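Side-chain contact in hypothetical protein HI1011 (Haemophilus influenzae, PDB 1YZY), which phosphorylates 3-oxo-tetronate to 3-oxo-tetronate 4-phosphate at the expense of ATP, as a member of the four-carbon acid sugar kinase family: residues Asn285-Leu290 with Phe335-Ala340. Sequence-based numbering, arbitrary orientation.
Sequences NYIEQL and FAKLAA
No ring enters this aliphatic contact; the flat group that meets a side chain most closely is the backbone carbonyl of Leu290, and a methyl of Leu338 lies over its face: CD1 of Leu338 is 4.0 Å from C of Leu290, well above the plane rather than at its edge. The other methyl, CD2, rests 4.1 Å from CB of Leu290, which makes Leu338 a fork closing on Leu290 from two points. Both methyls swing across to the 286-290 side because CG of Leu338 points opposite the backbone N (chi1 175°), although the CB itself is not aimed there.

One turn back, Ile287 meets the aliphatic chain of Lys337, the two running at a slant to each other. CD1 of Ile287 sits in the notch of the extended lysine chain, 3.6 Å from both CB and CD of Lys337. CG2 of Ile287 turns toward the other helix as well and is 4.2 Å from Lys337 CB. Beyond CD the lysine leads away, so only its hydrocarbon part packs here while its amino end lies at the exposed side of the contact. The contact across the segments is apolar, resting on dispersion and exclusion of water; Leu290 and Leu338 form the buried end, Ile287 and Lys337 the more open one.

The axes of 286-290 and 335-340 approach to 9.7 Å and cross at -47°, and Ile287 also touches Lys341. The contact joins helix 286-295 to the long helix 324-345 in the nucleotide-binding C-terminal domain. Leu290 reaches Phe273 of strand 272-274 and Leu338 reaches Leu251 of strand 248-252; on the side of 324-345 away from 286-290, Ala336 packs on Ile360 of helix 355-365. Phe335 touches Thr357 of that same helix, which probably helps bind ATP.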
loop_
_atom_site.group_PDB
_atom_site.type_symbol
_atom_site.label_atom_id
_atom_site.label_comp_id
_atom_site.label_asym_id
_atom_site.label_seq_id
_atom_site.Cartn_x
_atom_site.Cartn_y
_atom_site.Cartn_z
ATOM N N ASN A 285 -13.724 -32.144 -12.158
ATOM C CA ASN A 285 -12.314 -32.495 -12.275
ATOM C C ASN A 285 -11.484 -31.395 -12.909
ATOM O O ASN A 285 -10.309 -31.604 -13.205
ATOM C CB ASN A 285 -12.149 -33.768 -13.108
ATOM C CG ASN A 285 -12.773 -34.975 -12.454
ATOM O OD1 ASN A 285 -12.336 -35.416 -11.387
ATOM N ND2 ASN A 285 -13.794 -35.528 -13.094
ATOM N N TYR A 286 -12.087 -30.225 -13.102
ATOM C CA TYR A 286 -11.399 -29.100 -13.727
ATOM C C TYR A 286 -10.161 -28.634 -12.980
ATOM O O TYR A 286 -9.164 -28.271 -13.591
ATOM C CB TYR A 286 -12.346 -27.919 -13.918
ATOM C CG TYR A 286 -11.976 -27.082 -15.111
ATOM C CD1 TYR A 286 -11.678 -27.687 -16.330
ATOM C CD2 TYR A 286 -11.922 -25.689 -15.032
ATOM C CE1 TYR A 286 -11.336 -26.936 -17.451
ATOM C CE2 TYR A 286 -11.578 -24.916 -16.154
ATOM C CZ TYR A 286 -11.287 -25.553 -17.362
ATOM O OH TYR A 286 -10.956 -24.826 -18.486
ATOM N N ILE A 287 -10.246 -28.588 -11.660
ATOM C CA ILE A 287 -9.119 -28.160 -10.857
ATOM C C ILE A 287 -7.980 -29.170 -10.966
ATOM O O ILE A 287 -6.809 -28.792 -10.987
ATOM C CB ILE A 287 -9.554 -27.933 -9.391
ATOM C CG1 ILE A 287 -10.530 -26.746 -9.338
ATOM C CG2 ILE A 287 -8.340 -27.696 -8.493
ATOM C CD1 ILE A 287 -11.220 -26.549 -8.012
ATOM N N GLU A 288 -8.322 -30.452 -11.046
ATOM C CA GLU A 288 -7.302 -31.489 -11.162
ATOM C C GLU A 288 -6.641 -31.447 -12.532
ATOM O O GLU A 288 -5.450 -31.711 -12.658
ATOM C CB GLU A 288 -7.894 -32.878 -10.913
ATOM C CG GLU A 288 -6.844 -34.004 -10.826
ATOM C CD GLU A 288 -5.928 -33.895 -9.608
ATOM O OE1 GLU A 288 -6.352 -33.320 -8.577
ATOM O OE2 GLU A 288 -4.786 -34.403 -9.673
ATOM N N GLN A 289 -7.423 -31.137 -13.560
ATOM C CA GLN A 289 -6.892 -31.059 -14.914
ATOM C C GLN A 289 -5.898 -29.899 -15.015
ATOM O O GLN A 289 -4.801 -30.060 -15.548
ATOM C CB GLN A 289 -8.022 -30.865 -15.926
ATOM C CG GLN A 289 -7.566 -30.996 -17.370
ATOM C CD GLN A 289 -8.516 -30.344 -18.353
ATOM O OE1 GLN A 289 -9.711 -30.214 -18.091
ATOM N NE2 GLN A 289 -7.988 -29.935 -19.502
ATOM N N LEU A 290 -6.308 -28.730 -14.530
ATOM C CA LEU A 290 -5.473 -27.531 -14.545
ATOM C C LEU A 290 -4.187 -27.734 -13.753
ATOM O O LEU A 290 -3.136 -27.219 -14.135
ATOM C CB LEU A 290 -6.228 -26.338 -13.949
ATOM C CG LEU A 290 -7.480 -25.799 -14.633
ATOM C CD1 LEU A 290 -8.134 -24.790 -13.726
ATOM C CD2 LEU A 290 -7.127 -25.172 -15.959
ATOM N N PHE A 335 -9.040 -20.614 -9.017
ATOM C CA PHE A 335 -7.687 -20.104 -8.807
ATOM C C PHE A 335 -7.230 -20.415 -7.388
ATOM O O PHE A 335 -6.090 -20.809 -7.161
ATOM C CB PHE A 335 -7.630 -18.586 -9.029
ATOM C CG PHE A 335 -7.521 -18.177 -10.472
ATOM C CD1 PHE A 335 -6.486 -18.655 -11.272
ATOM C CD2 PHE A 335 -8.430 -17.275 -11.020
ATOM C CE1 PHE A 335 -6.355 -18.236 -12.595
ATOM C CE2 PHE A 335 -8.308 -16.852 -12.341
ATOM C CZ PHE A 335 -7.266 -17.333 -13.131
ATOM N N ALA A 336 -8.123 -20.215 -6.432
ATOM C CA ALA A 336 -7.824 -20.463 -5.036
ATOM C C ALA A 336 -7.464 -21.915 -4.772
ATOM O O ALA A 336 -6.487 -22.199 -4.076
ATOM C CB ALA A 336 -9.004 -20.061 -4.175
ATOM N N LYS A 337 -8.271 -22.836 -5.282
ATOM C CA LYS A 337 -7.994 -24.250 -5.060
ATOM C C LYS A 337 -6.780 -24.759 -5.838
ATOM O O LYS A 337 -6.096 -25.691 -5.392
ATOM C CB LYS A 337 -9.243 -25.096 -5.322
ATOM C CG LYS A 337 -10.244 -25.026 -4.177
ATOM C CD LYS A 337 -11.501 -25.835 -4.454
ATOM C CE LYS A 337 -12.517 -25.659 -3.326
ATOM N NZ LYS A 337 -13.852 -26.243 -3.645
ATOM N N LEU A 338 -6.507 -24.135 -6.984
ATOM C CA LEU A 338 -5.364 -24.504 -7.799
ATOM C C LEU A 338 -4.101 -23.999 -7.127
ATOM O O LEU A 338 -3.110 -24.721 -7.027
ATOM C CB LEU A 338 -5.491 -23.895 -9.192
ATOM C CG LEU A 338 -4.343 -24.065 -10.197
ATOM C CD1 LEU A 338 -4.030 -25.534 -10.446
ATOM C CD2 LEU A 338 -4.716 -23.374 -11.500
ATOM N N ALA A 339 -4.142 -22.754 -6.662
ATOM C CA ALA A 339 -2.996 -22.139 -6.000
ATOM C C ALA A 339 -2.596 -22.908 -4.756
ATOM O O ALA A 339 -1.417 -22.963 -4.405
ATOM C CB ALA A 339 -3.301 -20.706 -5.646
ATOM N N ALA A 340 -3.585 -23.443 -4.052
ATOM C CA ALA A 340 -3.322 -24.218 -2.844
ATOM C C ALA A 340 -2.656 -25.550 -3.186
ATOM O O ALA A 340 -1.772 -26.012 -2.461
ATOM C CB ALA A 340 -4.607 -24.456 -2.080
#